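NADP-dependent glyceraldehyde-3-phosphate dehydrogenase (Bacillus halodurans, PDB 3PRL) probably catalyses the non-phosphorylating, NADP+-dependent oxidation of glyceraldehyde 3-phosphate to 3-phosphoglycerate, as an aldehyde dehydrogenase family member. Local coordinates at residues D[99-102]-D[103-107]; D[280-283]-D[284-288]; D[306-309]-D[310-313]. One frame throughout, in Å; residues are numbered along the deposited sequence.

Interaction 1 of 3, residues D[99-102]-D[103-107]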
# COMPACT_ATOMS: atom_id res chain seq x y z
N VAL D 99 15.64 -23.57 30.15
CA VAL D 99 14.56 -22.72 30.62
C VAL D 99 13.37 -23.53 31.14
O VAL D 99 12.31 -22.98 31.46
CB VAL D 99 14.20 -21.62 29.59
CG1 VAL D 99 15.45 -20.82 29.20
CG2 VAL D 99 13.54 -22.21 28.33
N ALA D 100 13.56 -24.85 31.24
CA ALA D 100 12.55 -25.79 31.75
C ALA D 100 11.22 -25.76 30.98
O ALA D 100 10.13 -25.79 31.57
CB ALA D 100 12.34 -25.59 33.26
N LYS D 101 11.31 -25.73 29.65
CA LYS D 101 10.13 -25.71 28.78
C LYS D 101 9.75 -27.14 28.38
O LYS D 101 10.60 -27.89 27.95
CB LYS D 101 10.45 -24.87 27.54
CG LYS D 101 9.36 -24.80 26.48
CD LYS D 101 9.65 -23.69 25.48
CE LYS D 101 9.64 -22.30 26.16
NZ LYS D 101 9.28 -21.20 25.22
N PRO D 102 8.45 -27.50 28.48
CA PRO D 102 8.00 -28.83 28.04
C PRO D 102 8.61 -29.26 26.69
O PRO D 102 8.65 -28.47 25.75
CB PRO D 102 6.48 -28.68 27.92
CG PRO D 102 6.13 -27.49 28.75
CD PRO D 102 7.33 -26.61 28.84
N LYS D 103 9.08 -30.51 26.60
CA LYS D 103 9.91 -31.02 25.49
C LYS D 103 9.43 -30.70 24.07
O LYS D 103 10.19 -30.15 23.26
CB LYS D 103 10.07 -32.54 25.62
CG LYS D 103 10.82 -33.21 24.46
CD LYS D 103 10.64 -34.72 24.52
CE LYS D 103 11.91 -35.43 24.97
NZ LYS D 103 12.83 -35.63 23.81
N LYS D 104 8.19 -31.06 23.76
CA LYS D 104 7.67 -30.89 22.41
C LYS D 104 7.46 -29.40 22.09
O LYS D 104 7.62 -28.97 20.95
CB LYS D 104 6.40 -31.70 22.20
CG LYS D 104 6.63 -33.22 22.23
CD LYS D 104 5.37 -34.00 21.86
CE LYS D 104 5.26 -34.19 20.36
NZ LYS D 104 6.16 -35.30 19.92
N SER D 105 7.14 -28.63 23.13
CA SER D 105 6.97 -27.18 22.98
C SER D 105 8.28 -26.45 22.72
O SER D 105 8.29 -25.42 22.05
CB SER D 105 6.24 -26.58 24.19
OG SER D 105 6.02 -25.19 23.99
N ALA D 106 9.39 -26.97 23.26
CA ALA D 106 10.73 -26.40 23.06
C ALA D 106 11.28 -26.65 21.66
O ALA D 106 11.91 -25.77 21.06
CB ALA D 106 11.70 -26.91 24.10
N ILE D 107 11.03 -27.86 21.14
CA ILE D 107 11.35 -28.17 19.75
C ILE D 107 10.46 -27.34 18.85
O ILE D 107 10.90 -26.90 17.80
CB ILE D 107 11.13 -29.67 19.39
CG1 ILE D 107 11.89 -30.57 20.35
CG2 ILE D 107 11.53 -29.94 17.94
CD1 ILE D 107 11.25 -31.94 20.52
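Lys-101 lays the aliphatic part of its side chain along the first turn of the helix that opens just after it. With CG anti to the backbone N (chi1 176°), the chain passes over Ala-106, five residues further on: CG comes to 3.9 Å from Ala-106 CB, and CD to 3.8 Å from Ala-106 CA. A methyl side chain suits position 106, since it leaves room for the methylenes passing over it. Beyond CD the chain bends, and the ammonium group of this buried lysine is met outside this turn by the carboxylate of Glu-109 in a salt bridge and by the backbone O of Asn-163, with the rings of Tyr-164 and Tyr-288 in cation-pi contact. Its side chain lies about 7 Å from that of Phe-162, an NADP+-binding residue. A leucine here would probably leave Glu-109 without its ion-pair mate and the carbonyl of Asn-163 without this donor. Next comes Pro-102 at the N-cap. Its missing N-H costs no helical hydrogen bond, since amides at a helix start have no earlier-turn carbonyl to bond to. Its carbonyl begins the helical ladder: Ala-106 N donates to Pro-102 O at 3.0 Å, with an N-H...O angle of 142°. Asp-328, from a loop, accepts from the backbone N of Lys-104. The segment 99-102 is thus a short connection between helix 88-98 and helix 103-124, and Ala-106 packs back on Ile-95 and Met-96 of the former, while Pro-102 rests on Tyr-288 and Thr-332.

Interaction 2 of 3, residues D[280-283]-D[284-288]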
# COMPACT_ATOMS: atom_id res chain seq x y z
N GLN D 280 -10.17 -22.44 26.14
CA GLN D 280 -9.28 -21.35 25.71
C GLN D 280 -8.58 -20.72 26.93
O GLN D 280 -7.36 -20.51 26.92
CB GLN D 280 -10.03 -20.27 24.90
CG GLN D 280 -10.46 -20.69 23.46
CD GLN D 280 -9.27 -20.92 22.51
OE1 GLN D 280 -8.65 -19.98 22.03
NE2 GLN D 280 -8.97 -22.18 22.22
N ILE D 281 -9.35 -20.45 27.98
CA ILE D 281 -8.81 -19.88 29.22
C ILE D 281 -7.66 -20.69 29.81
O ILE D 281 -6.57 -20.15 30.02
CB ILE D 281 -9.93 -19.59 30.27
CG1 ILE D 281 -10.79 -18.41 29.83
CG2 ILE D 281 -9.35 -19.27 31.64
CD1 ILE D 281 -10.00 -17.32 29.14
N VAL D 282 -7.88 -21.99 30.04
CA VAL D 282 -6.85 -22.85 30.62
C VAL D 282 -5.63 -23.03 29.71
O VAL D 282 -4.49 -22.86 30.17
CB VAL D 282 -7.42 -24.21 31.07
CG1 VAL D 282 -6.30 -25.17 31.46
CG2 VAL D 282 -8.39 -24.01 32.22
N SER D 283 -5.85 -23.36 28.44
CA SER D 283 -4.76 -23.46 27.46
C SER D 283 -3.81 -22.25 27.47
O SER D 283 -2.59 -22.40 27.43
CB SER D 283 -5.32 -23.68 26.05
OG SER D 283 -4.30 -23.55 25.07
N GLY D 284 -4.39 -21.05 27.52
CA GLY D 284 -3.63 -19.81 27.47
C GLY D 284 -3.01 -19.36 28.78
O GLY D 284 -1.90 -18.86 28.80
N ALA D 285 -3.73 -19.54 29.89
CA ALA D 285 -3.24 -19.06 31.20
C ALA D 285 -2.08 -19.90 31.68
O ALA D 285 -1.15 -19.39 32.30
CB ALA D 285 -4.36 -19.05 32.26
N PHE D 286 -2.13 -21.20 31.35
CA PHE D 286 -1.28 -22.20 31.98
C PHE D 286 -0.22 -22.75 31.07
O PHE D 286 0.60 -23.56 31.51
CB PHE D 286 -2.13 -23.34 32.51
CG PHE D 286 -2.77 -23.03 33.79
CD1 PHE D 286 -2.02 -22.89 34.94
CD2 PHE D 286 -4.15 -22.83 33.86
CE1 PHE D 286 -2.61 -22.57 36.13
CE2 PHE D 286 -4.76 -22.52 35.07
CZ PHE D 286 -3.99 -22.40 36.21
N SER D 287 -0.28 -22.35 29.80
CA SER D 287 0.76 -22.63 28.83
C SER D 287 2.09 -22.16 29.39
O SER D 287 2.19 -21.04 29.88
CB SER D 287 0.45 -21.90 27.52
OG SER D 287 1.59 -21.83 26.67
N TYR D 288 3.10 -23.02 29.30
CA TYR D 288 4.43 -22.78 29.89
C TYR D 288 4.37 -22.29 31.35
O TYR D 288 5.13 -21.42 31.78
CB TYR D 288 5.29 -21.90 28.97
CG TYR D 288 6.74 -21.72 29.39
CD1 TYR D 288 7.53 -22.81 29.78
CD2 TYR D 288 7.33 -20.46 29.37
CE1 TYR D 288 8.88 -22.62 30.16
CE2 TYR D 288 8.65 -20.27 29.73
CZ TYR D 288 9.43 -21.35 30.13
OH TYR D 288 10.75 -21.12 30.51
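Val-282 and Phe-286 meet one turn apart toward the C-terminal part of helix 274-286, the connecting helix of a beta-alpha-beta unit between strands 264-268 and 296-302. The backbone bonds join residues four apart: Gly-284 N donates to Gln-280 O, Phe-286 N to Val-282 O, and Ala-285 N to Ile-281 O at 2.9 Å. Gly-284 is buried and adds no side-chain bulk there. In the apolar contact, Val-282 CG1 lies 4.0 Å from Phe-286 CD2. The valine sets CG1 anti to its backbone N (chi1 171°), which carries that methyl onward to the ring, whose edge also faces Val-282 O near the ring plane. Branched and aromatic residues suit this buried side: both rest on Val-317 of helix 303-317, and Phe-286 reaches Leu-392 of strand 391-397 as well. Polar side chains occupy another side, where Gln-280 OE1 takes the backbone N of Lys-443 and Ser-283 OG bonds to its NZ. Ser-287 N makes only a weak 3.3 Å bond to Ser-283 O, and Ser-287 CB stands 3.1 Å from that same oxygen.

Interaction 3 of 3, residues D[306-309]-D[310-313]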
# COMPACT_ATOMS: atom_id res chain seq x y z
N ALA D 306 -21.16 -17.69 36.23
CA ALA D 306 -19.88 -17.87 36.94
C ALA D 306 -19.64 -19.29 37.42
O ALA D 306 -18.59 -19.87 37.14
CB ALA D 306 -19.76 -16.87 38.11
N ASP D 307 -20.62 -19.84 38.13
CA ASP D 307 -20.53 -21.18 38.70
C ASP D 307 -20.17 -22.22 37.65
O ASP D 307 -19.24 -23.01 37.84
CB ASP D 307 -21.85 -21.57 39.38
CG ASP D 307 -22.06 -20.90 40.72
OD1 ASP D 307 -21.18 -20.13 41.16
OD2 ASP D 307 -23.11 -21.14 41.34
N GLN D 308 -20.89 -22.19 36.53
CA GLN D 308 -20.71 -23.21 35.50
C GLN D 308 -19.35 -23.15 34.82
O GLN D 308 -18.74 -24.19 34.59
CB GLN D 308 -21.86 -23.18 34.48
CG GLN D 308 -21.89 -24.38 33.53
CD GLN D 308 -21.76 -25.72 34.26
OE1 GLN D 308 -22.74 -26.25 34.80
NE2 GLN D 308 -20.55 -26.28 34.27
N LEU D 309 -18.87 -21.95 34.49
CA LEU D 309 -17.56 -21.79 33.85
C LEU D 309 -16.42 -22.23 34.77
O LEU D 309 -15.54 -23.00 34.37
CB LEU D 309 -17.34 -20.34 33.41
CG LEU D 309 -15.94 -20.00 32.85
CD1 LEU D 309 -15.78 -20.53 31.43
CD2 LEU D 309 -15.66 -18.50 32.93
N VAL D 310 -16.47 -21.77 36.02
CA VAL D 310 -15.45 -22.08 37.02
C VAL D 310 -15.45 -23.56 37.40
O VAL D 310 -14.43 -24.10 37.83
CB VAL D 310 -15.53 -21.11 38.24
CG1 VAL D 310 -16.60 -21.53 39.22
CG2 VAL D 310 -14.19 -21.00 38.92
N ALA D 311 -16.61 -24.20 37.22
CA ALA D 311 -16.72 -25.66 37.31
C ALA D 311 -15.96 -26.33 36.16
O ALA D 311 -15.16 -27.25 36.39
CB ALA D 311 -18.20 -26.10 37.33
N ASN D 312 -16.19 -25.86 34.93
CA ASN D 312 -15.48 -26.40 33.76
C ASN D 312 -13.97 -26.19 33.90
O ASN D 312 -13.20 -27.15 33.81
CB ASN D 312 -15.97 -25.76 32.45
CG ASN D 312 -17.49 -25.76 32.32
OD1 ASN D 312 -18.19 -26.64 32.84
ND2 ASN D 312 -18.00 -24.77 31.60
N ILE D 313 -13.57 -24.94 34.15
CA ILE D 313 -12.17 -24.59 34.40
C ILE D 313 -11.50 -25.49 35.45
O ILE D 313 -10.40 -26.01 35.20
CB ILE D 313 -12.02 -23.11 34.79
CG1 ILE D 313 -12.47 -22.21 33.64
CG2 ILE D 313 -10.56 -22.81 35.19
CD1 ILE D 313 -12.81 -20.79 34.05
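Gln-308 and Asn-312, one turn apart, join their amides by a side-chain bond: NE2 of Gln-308 donates to OD1 of Asn-312 at 2.8 Å, a weak bond because it is bent to 129°. The glutamine sends CG away from its backbone N and then folds at its second torsion, which brings the amide round toward Asn-312. Although the two side chains run roughly at right angles, their amide planes are only 17° apart. The amide of Asn-312 lies under the carbonyl O of Gln-308, which comes to 3.0 Å from Asn-312 CG. Asn-312 ND2 has a weak bond to Leu-274 O, so a short amide fits a place with a partner on each branch. All this happens on helix 303-317, which follows strand 296-302 in the alpha/beta fold of the family and packs beside helix 274-286. On its buried side Leu-309 and Ile-313 are pressed together: Leu-309 CG is 3.4 Å from Ile-313 CD1, tighter than ordinary van der Waals contact. CD1, the end carbon of the isoleucine, makes this approach, while Leu-309 in turn reaches on to Leu-274 and Thr-277 of the neighbouring helix. Val-310 adopts a less usual rotamer, chi1 81°, with CG1 in the crowded position between its backbone N and carbonyl carbon. That methyl touches two carbonyls of the turn before, lying 3.3 Å from both Ala-306 O and Asp-307 O, and the residue packs on Ile-394 and Arg-396 of strand 391-397. Arg-396 also forms a salt bridge with OD1 of Asp-307, an exposed residue.

How the interactions relate
Along the chain the three contacts come in series, and in space they form a row: the centres of interactions 1 and 2, and of 2 and 3, are about 15 Å apart, those of 1 and 3 about 30 Å. Interaction 2 touches both others. Tyr-288, in segment 284-288, brings its OH to 2.6 Å from Val-99 O, probably a hydrogen bond, and its ring packs on the turn ahead of helix 103-124. Val-282 CG2 meets Ile-313 CG2 at 3.9 Å, joining helices 274-286 and 303-317. The row therefore leads from interaction 1, where Lys-101 lies near the NADP+-binding residue Phe-162, out to interaction 3, which lies away from the cofactor-binding residues.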